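Local coordinates for cupin 2 conserved barrel domain protein (Leptotrichia buccalis, PDB 3RNS) that is of unknown function but belongs to the cupin superfamily, whose members are built on small conserved beta-barrels, at residues 42-47 and 99-104; 67-72 and 94-99. One frame throughout, in Å; residues are numbered along the deposited sequence.

In the fold
Both interactions lie in the N-terminal half of the chain, their centres about 9 Å apart. Interaction 1 joins the ends of strands 37-44 and 101-108, neighbours in a six-stranded antiparallel sheet; interaction 2 joins strands 67-72 and 93-97, the middle pair of a four-stranded one. Along the chain, interaction 2 is nested within the loop that interaction 1 closes, and Asp99 belongs to both, in the short link by which the chain leaves strand 93-97 for 101-108. Asp47 of interaction 1 forms a salt bridge with Arg98 of interaction 2. The two sheets, packed against each other as in cupin barrels, are thus tied together where the chain passes between them.

Interaction 1 of 2, residues 42-47 and 99-104; sequences FSLAKD and DNLKLI
Asn100 reaches back over the strand end to Leu44: its ND2 donates to Leu44 O at 3.0 Å, coming from above the carbonyl plane while the oxygen lies close to the plane of the amide. With CG anti to the backbone N (chi1 -175°), the amide swings across to strand 37-44, and ND2 also comes to 3.0 Å from Ser43 OG. Leu44 O takes a second bond from Leu101 N, so one carbonyl is held by two donors where the ladder ends. Beyond it the antiparallel pairing is regular: Leu44 N meets Leu101 O at 2.8 Å in a nearly straight bond, and Phe42 and Leu103 exchange two more. Side chains alternate. On one face Ser43 lies beside the extended Lys102, whose CE passes 3.6 Å from Ser43 OG on its way to Ile19 O and Asn16, while that hydroxyl bonds Ser21. On the other face Leu44 and Leu101 pair through CB atoms 4.4 Å apart, and both side chains pack on strand 93-97, Leu44 on Ala97 and Leu101 on Ile95. Losing the Asn100 amide to an alanine here is likely to leave Leu44 O with Leu101 N as its one donor from this strand, and to open a gap beside Ser43 OG. The chemistry is therefore split, with a polar face tied to the 16-21 region and an apolar face turned to the neighbouring sheet.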
ATOM      1  N   PHE A  42      -4.297  -5.140  -8.188  1.00 29.49           N
ATOM      2  CA  PHE A  42      -5.327  -5.230  -9.211  1.00 29.06           C
ATOM      3  C   PHE A  42      -5.219  -4.112 -10.209  1.00 29.56           C
ATOM      4  O   PHE A  42      -4.946  -2.958  -9.821  1.00 29.65           O
ATOM      5  CB  PHE A  42      -6.707  -5.131  -8.564  1.00 30.93           C
ATOM      6  CG  PHE A  42      -7.130  -6.378  -7.844  1.00 31.28           C
ATOM      7  CD1 PHE A  42      -6.711  -6.629  -6.562  1.00 32.84           C
ATOM      8  CD2 PHE A  42      -7.917  -7.314  -8.479  1.00 35.06           C
ATOM      9  CE1 PHE A  42      -7.097  -7.792  -5.921  1.00 35.74           C
ATOM     10  CE2 PHE A  42      -8.325  -8.484  -7.830  1.00 35.70           C
ATOM     11  CZ  PHE A  42      -7.910  -8.707  -6.552  1.00 37.26           C
ATOM     12  N   SER A  43      -5.416  -4.426 -11.491  1.00 29.50           N
ATOM     13  CA  SER A  43      -5.670  -3.403 -12.517  1.00 30.11           C
ATOM     14  C   SER A  43      -6.943  -3.757 -13.243  1.00 31.01           C
ATOM     15  O   SER A  43      -7.062  -4.863 -13.786  1.00 30.37           O
ATOM     16  CB  SER A  43      -4.498  -3.324 -13.498  1.00 31.20           C
ATOM     17  OG  SER A  43      -4.732  -2.396 -14.535  1.00 30.92           O
ATOM     18  N   LEU A  44      -7.926  -2.859 -13.194  1.00 31.15           N
ATOM     19  CA  LEU A  44      -9.217  -3.059 -13.819  1.00 32.83           C
ATOM     20  C   LEU A  44      -9.364  -2.125 -15.005  1.00 33.66           C
ATOM     21  O   LEU A  44      -9.177  -0.928 -14.866  1.00 34.77           O
ATOM     22  CB  LEU A  44     -10.346  -2.717 -12.845  1.00 33.45           C
ATOM     23  CG  LEU A  44     -10.681  -3.632 -11.695  1.00 35.56           C
ATOM     24  CD1 LEU A  44      -9.531  -3.635 -10.693  1.00 34.46           C
ATOM     25  CD2 LEU A  44     -12.004  -3.150 -11.038  1.00 35.39           C
ATOM     26  N   ALA A  45      -9.711  -2.658 -16.158  1.00 34.91           N
ATOM     27  CA  ALA A  45      -9.932  -1.839 -17.351  1.00 36.67           C
ATOM     28  C   ALA A  45     -11.233  -1.114 -17.129  1.00 38.18           C
ATOM     29  O   ALA A  45     -12.077  -1.548 -16.331  1.00 38.46           O
ATOM     30  CB  ALA A  45     -10.036  -2.700 -18.647  1.00 35.35           C
ATOM     31  N   LYS A  46     -11.389  -0.009 -17.837  1.00 40.11           N
ATOM     32  CA  LYS A  46     -12.609   0.784 -17.770  1.00 41.91           C
ATOM     33  C   LYS A  46     -13.827  -0.060 -17.864  1.00 41.92           C
ATOM     34  O   LYS A  46     -13.924  -0.917 -18.714  1.00 40.84           O
ATOM     35  CB  LYS A  46     -12.635   1.796 -18.900  1.00 43.27           C
ATOM     36  CG  LYS A  46     -13.875   2.663 -18.890  1.00 48.64           C
ATOM     37  CD  LYS A  46     -13.872   3.634 -20.087  1.00 53.16           C
ATOM     38  CE  LYS A  46     -15.089   4.538 -20.065  1.00 57.15           C
ATOM     39  NZ  LYS A  46     -14.733   5.921 -20.551  1.00 58.81           N
ATOM     40  N   ASP A  47     -14.750   0.200 -16.968  1.00 43.36           N
ATOM     41  CA  ASP A  47     -16.049  -0.446 -16.907  1.00 45.60           C
ATOM     42  C   ASP A  47     -16.029  -1.879 -16.432  1.00 45.72           C
ATOM     43  O   ASP A  47     -17.075  -2.480 -16.338  1.00 47.31           O
ATOM     44  CB  ASP A  47     -16.880  -0.274 -18.213  1.00 48.15           C
ATOM     45  CG  ASP A  47     -17.387   1.194 -18.407  1.00 52.76           C
ATOM     46  OD1 ASP A  47     -17.558   1.955 -17.411  1.00 58.32           O
ATOM     47  OD2 ASP A  47     -17.587   1.601 -19.558  1.00 58.68           O
ATOM     48  N   ASP A  99     -12.383   4.319 -15.190  1.00 44.46           N
ATOM     49  CA  ASP A  99     -11.290   4.395 -16.153  1.00 44.96           C
ATOM     50  C   ASP A  99     -10.326   3.238 -15.745  1.00 43.08           C
ATOM     51  O   ASP A  99     -10.788   2.232 -15.175  1.00 43.63           O
ATOM     52  CB  ASP A  99     -10.632   5.766 -16.051  1.00 45.77           C
ATOM     53  CG  ASP A  99     -10.207   6.091 -14.641  1.00 48.77           C
ATOM     54  OD1 ASP A  99      -9.961   5.127 -13.851  1.00 51.40           O
ATOM     55  OD2 ASP A  99     -10.125   7.305 -14.320  1.00 54.55           O
ATOM     56  N   ASN A 100      -9.023   3.340 -16.000  1.00 40.96           N
ATOM     57  CA  ASN A 100      -8.115   2.237 -15.602  1.00 39.03           C
ATOM     58  C   ASN A 100      -7.759   2.340 -14.112  1.00 35.82           C
ATOM     59  O   ASN A 100      -6.902   3.103 -13.731  1.00 35.77           O
ATOM     60  CB  ASN A 100      -6.870   2.264 -16.460  1.00 39.89           C
ATOM     61  CG  ASN A 100      -5.916   1.060 -16.195  1.00 40.78           C
ATOM     62  OD1 ASN A 100      -4.774   1.129 -16.631  1.00 45.64           O
ATOM     63  ND2 ASN A 100      -6.377  -0.029 -15.514  1.00 39.36           N
ATOM     64  N   LEU A 101      -8.475   1.586 -13.288  1.00 34.06           N
ATOM     65  CA  LEU A 101      -8.381   1.650 -11.845  1.00 32.42           C
ATOM     66  C   LEU A 101      -7.359   0.643 -11.367  1.00 31.11           C
ATOM     67  O   LEU A 101      -7.424  -0.522 -11.735  1.00 29.61           O
ATOM     68  CB  LEU A 101      -9.732   1.334 -11.241  1.00 32.54           C
ATOM     69  CG  LEU A 101      -9.762   1.385  -9.731  1.00 32.97           C
ATOM     70  CD1 LEU A 101      -9.447   2.828  -9.199  1.00 25.62           C
ATOM     71  CD2 LEU A 101     -11.104   0.849  -9.278  1.00 30.78           C
ATOM     72  N   LYS A 102      -6.391   1.106 -10.583  1.00 29.15           N
ATOM     73  CA  LYS A 102      -5.390   0.207 -10.046  1.00 28.00           C
ATOM     74  C   LYS A 102      -5.398   0.300  -8.534  1.00 28.52           C
ATOM     75  O   LYS A 102      -5.478   1.400  -7.950  1.00 29.59           O
ATOM     76  CB  LYS A 102      -4.002   0.517 -10.612  1.00 27.09           C
ATOM     77  CG  LYS A 102      -3.941   0.324 -12.154  1.00 28.14           C
ATOM     78  CD  LYS A 102      -2.566   0.526 -12.678  1.00 28.21           C
ATOM     79  CE  LYS A 102      -2.523   0.424 -14.217  1.00 29.35           C
ATOM     80  NZ  LYS A 102      -1.110   0.640 -14.655  1.00 27.01           N
ATOM     81  N   LEU A 103      -5.284  -0.843  -7.882  1.00 27.39           N
ATOM     82  CA  LEU A 103      -5.498  -0.916  -6.435  1.00 27.25           C
ATOM     83  C   LEU A 103      -4.483  -1.824  -5.827  1.00 27.66           C
ATOM     84  O   LEU A 103      -4.152  -2.888  -6.425  1.00 28.57           O
ATOM     85  CB  LEU A 103      -6.873  -1.494  -6.166  1.00 28.84           C
ATOM     86  CG  LEU A 103      -8.140  -0.766  -6.627  1.00 30.27           C
ATOM     87  CD1 LEU A 103      -9.329  -1.646  -6.412  1.00 31.14           C
ATOM     88  CD2 LEU A 103      -8.299   0.590  -5.913  1.00 30.55           C
ATOM     89  N   ILE A 104      -3.980  -1.455  -4.646  1.00 28.44           N
ATOM     90  CA  ILE A 104      -3.344  -2.402  -3.757  1.00 28.39           C
ATOM     91  C   ILE A 104      -4.448  -2.921  -2.830  1.00 29.32           C
ATOM     92  O   ILE A 104      -5.160  -2.124  -2.221  1.00 29.39           O
ATOM     93  CB  ILE A 104      -2.229  -1.763  -2.858  1.00 27.93           C
ATOM     94  CG1 ILE A 104      -1.204  -0.983  -3.678  1.00 28.27           C
ATOM     95  CG2 ILE A 104      -1.559  -2.867  -2.027  1.00 26.43           C
ATOM     96  CD1 ILE A 104      -0.090  -0.320  -2.848  1.00 29.62           C
TER

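Interaction 2 of 2, residues 67-72 and 94-99; sequences NGEIFI and SIEARD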
ATOM      1  N   ASN A  67      -9.873   6.004 -11.287  1.00 37.91           N
ATOM      2  CA  ASN A  67     -11.070   6.388 -10.563  1.00 40.36           C
ATOM      3  C   ASN A  67     -12.013   5.247 -10.591  1.00 39.92           C
ATOM      4  O   ASN A  67     -12.138   4.649 -11.622  1.00 40.25           O
ATOM      5  CB  ASN A  67     -11.805   7.534 -11.305  1.00 43.03           C
ATOM      6  CG  ASN A  67     -11.066   8.825 -11.232  1.00 45.46           C
ATOM      7  OD1 ASN A  67     -11.069   9.496 -10.194  1.00 53.18           O
ATOM      8  ND2 ASN A  67     -10.394   9.178 -12.321  1.00 48.09           N
ATOM      9  N   GLY A  68     -12.747   5.028  -9.514  1.00 40.30           N
ATOM     10  CA  GLY A  68     -13.824   4.069  -9.525  1.00 41.97           C
ATOM     11  C   GLY A  68     -14.867   4.275  -8.460  1.00 44.13           C
ATOM     12  O   GLY A  68     -14.865   5.289  -7.771  1.00 42.88           O
ATOM     13  N   GLU A  69     -15.761   3.296  -8.346  1.00 46.59           N
ATOM     14  CA  GLU A  69     -16.892   3.340  -7.431  1.00 50.36           C
ATOM     15  C   GLU A  69     -16.982   2.007  -6.676  1.00 51.73           C
ATOM     16  O   GLU A  69     -16.820   0.937  -7.279  1.00 50.40           O
ATOM     17  CB  GLU A  69     -18.171   3.619  -8.213  1.00 52.33           C
ATOM     18  CG  GLU A  69     -18.055   4.886  -9.072  1.00 56.52           C
ATOM     19  CD  GLU A  69     -19.390   5.382  -9.668  1.00 62.76           C
ATOM     20  OE1 GLU A  69     -20.148   4.582 -10.260  1.00 66.21           O
ATOM     21  OE2 GLU A  69     -19.670   6.604  -9.558  1.00 66.47           O
ATOM     22  N   ILE A  70     -17.200   2.081  -5.364  1.00 53.82           N
ATOM     23  CA  ILE A  70     -17.338   0.894  -4.546  1.00 55.99           C
ATOM     24  C   ILE A  70     -18.753   0.896  -4.039  1.00 59.53           C
ATOM     25  O   ILE A  70     -19.220   1.918  -3.566  1.00 61.24           O
ATOM     26  CB  ILE A  70     -16.390   0.881  -3.333  1.00 55.91           C
ATOM     27  CG1 ILE A  70     -15.043   1.568  -3.638  1.00 56.40           C
ATOM     28  CG2 ILE A  70     -16.132  -0.560  -2.883  1.00 55.47           C
ATOM     29  CD1 ILE A  70     -14.011   0.682  -4.317  1.00 55.91           C
ATOM     30  N   PHE A  71     -19.454  -0.217  -4.174  1.00 61.41           N
ATOM     31  CA  PHE A  71     -20.795  -0.313  -3.646  1.00 65.19           C
ATOM     32  C   PHE A  71     -20.728  -1.349  -2.570  1.00 66.98           C
ATOM     33  O   PHE A  71     -20.486  -2.508  -2.864  1.00 66.92           O
ATOM     34  CB  PHE A  71     -21.785  -0.731  -4.715  1.00 65.94           C
ATOM     35  CG  PHE A  71     -21.773   0.150  -5.934  1.00 66.84           C
ATOM     36  CD1 PHE A  71     -22.688   1.188  -6.075  1.00 69.67           C
ATOM     37  CD2 PHE A  71     -20.843  -0.073  -6.957  1.00 66.83           C
ATOM     38  CE1 PHE A  71     -22.677   1.989  -7.218  1.00 70.09           C
ATOM     39  CE2 PHE A  71     -20.814   0.720  -8.091  1.00 66.23           C
ATOM     40  CZ  PHE A  71     -21.733   1.757  -8.228  1.00 68.40           C
ATOM     41  N   ILE A  72     -20.882  -0.915  -1.323  1.00 69.64           N
ATOM     42  CA  ILE A  72     -20.828  -1.805  -0.165  1.00 71.44           C
ATOM     43  C   ILE A  72     -22.249  -1.952   0.310  1.00 75.13           C
ATOM     44  O   ILE A  72     -22.908  -0.939   0.589  1.00 76.48           O
ATOM     45  CB  ILE A  72     -19.976  -1.224   1.002  1.00 70.94           C
ATOM     46  CG1 ILE A  72     -18.779  -0.428   0.473  1.00 68.80           C
ATOM     47  CG2 ILE A  72     -19.527  -2.340   1.937  1.00 70.63           C
ATOM     48  CD1 ILE A  72     -17.669  -0.192   1.491  1.00 67.27           C
ATOM     49  N   SER A  94     -18.866  -4.584  -4.417  1.00 50.42           N
ATOM     50  CA  SER A  94     -18.344  -4.639  -5.752  1.00 49.21           C
ATOM     51  C   SER A  94     -17.481  -3.404  -5.921  1.00 47.35           C
ATOM     52  O   SER A  94     -17.700  -2.394  -5.226  1.00 48.07           O
ATOM     53  CB  SER A  94     -19.483  -4.683  -6.787  1.00 50.42           C
ATOM     54  OG  SER A  94     -20.340  -3.556  -6.644  1.00 53.97           O
ATOM     55  N   ILE A  95     -16.510  -3.495  -6.832  1.00 45.72           N
ATOM     56  CA  ILE A  95     -15.659  -2.351  -7.246  1.00 45.12           C
ATOM     57  C   ILE A  95     -15.706  -2.184  -8.770  1.00 44.07           C
ATOM     58  O   ILE A  95     -15.354  -3.129  -9.506  1.00 44.81           O
ATOM     59  CB  ILE A  95     -14.206  -2.543  -6.848  1.00 44.62           C
ATOM     60  CG1 ILE A  95     -14.095  -2.829  -5.334  1.00 48.16           C
ATOM     61  CG2 ILE A  95     -13.366  -1.311  -7.200  1.00 43.21           C
ATOM     62  CD1 ILE A  95     -12.636  -2.958  -4.828  1.00 47.84           C
ATOM     63  N   GLU A  96     -16.155  -1.011  -9.225  1.00 42.10           N
ATOM     64  CA  GLU A  96     -16.279  -0.699 -10.644  1.00 41.93           C
ATOM     65  C   GLU A  96     -15.236   0.325 -11.046  1.00 39.52           C
ATOM     66  O   GLU A  96     -15.030   1.343 -10.392  1.00 38.52           O
ATOM     67  CB  GLU A  96     -17.680  -0.166 -10.983  1.00 43.40           C
ATOM     68  CG  GLU A  96     -18.802  -1.138 -10.706  1.00 48.31           C
ATOM     69  CD  GLU A  96     -20.208  -0.657 -11.217  1.00 54.31           C
ATOM     70  OE1 GLU A  96     -21.191  -1.426 -11.096  1.00 56.68           O
ATOM     71  OE2 GLU A  96     -20.320   0.475 -11.732  1.00 57.41           O
ATOM     72  N   ALA A  97     -14.567   0.048 -12.141  1.00 38.38           N
ATOM     73  CA  ALA A  97     -13.606   0.978 -12.708  1.00 38.21           C
ATOM     74  C   ALA A  97     -14.297   1.963 -13.677  1.00 40.46           C
ATOM     75  O   ALA A  97     -14.920   1.535 -14.637  1.00 40.79           O
ATOM     76  CB  ALA A  97     -12.511   0.179 -13.448  1.00 34.89           C
ATOM     77  N   ARG A  98     -14.134   3.272 -13.447  1.00 42.56           N
ATOM     78  CA  ARG A  98     -14.641   4.317 -14.345  1.00 44.70           C
ATOM     79  C   ARG A  98     -13.640   4.637 -15.443  1.00 44.83           C
ATOM     80  O   ARG A  98     -13.992   5.160 -16.467  1.00 46.36           O
ATOM     81  CB  ARG A  98     -14.946   5.596 -13.555  1.00 45.42           C
ATOM     82  CG  ARG A  98     -16.086   5.395 -12.582  1.00 50.74           C
ATOM     83  CD  ARG A  98     -17.444   5.349 -13.302  1.00 57.52           C
ATOM     84  NE  ARG A  98     -18.211   4.181 -12.867  1.00 61.09           N
ATOM     85  CZ  ARG A  98     -18.389   3.069 -13.556  1.00 62.66           C
ATOM     86  NH1 ARG A  98     -17.908   2.922 -14.780  1.00 64.95           N
ATOM     87  NH2 ARG A  98     -19.083   2.092 -13.008  1.00 65.93           N
ATOM     88  N   ASP A  99     -12.383   4.319 -15.190  1.00 44.46           N
ATOM     89  CA  ASP A  99     -11.290   4.395 -16.153  1.00 44.96           C
ATOM     90  C   ASP A  99     -10.326   3.238 -15.745  1.00 43.08           C
ATOM     91  O   ASP A  99     -10.788   2.232 -15.175  1.00 43.63           O
ATOM     92  CB  ASP A  99     -10.632   5.766 -16.051  1.00 45.77           C
ATOM     93  CG  ASP A  99     -10.207   6.091 -14.641  1.00 48.77           C
ATOM     94  OD1 ASP A  99      -9.961   5.127 -13.851  1.00 51.40           O
ATOM     95  OD2 ASP A  99     -10.125   7.305 -14.320  1.00 54.55           O
TER
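Phe71 brings ring atom CE2 to 3.5 Å from Glu96 CD, approaching obliquely with ring and carboxylate planes 58° apart, while CD2 lies equally near Ser94 OG. Along the same face Arg98 sits among acids: its NE gives a weak, long bond of 3.3 Å to Glu69 OE1 within a salt bridge, the carboxylate meeting the guanidinium at its edge with the planes almost perpendicular. NH1 pairs with Asp47, so the cation probably offsets part of the negative charge gathered here; Glu69 OE2 turns to Lys76. On the opposite face Ile70 and Ile95 lie side by side, CD1 of Ile70 3.6 Å from CG2 of Ile95, and both meet side chains of the other sheet. At the strand end Asp99 clasps Asn67 with both oxygens: OD1 takes the backbone N at 2.7 Å and OD2 takes ND2 at 2.8 Å, each on its syn side. The CG of Asp99 stands between its own backbone N and carbonyl carbon (chi1 54°), which turns the carboxylate to this strand. Backbone bonds from Glu69 to Glu96 and Phe71 to Ser94 complete an antiparallel ladder, with one mixed face of Glu69, Glu96, Ser94 and Phe71 and one apolar face of Ile70 and Ile95, as in the sheets of a cupin beta-barrel.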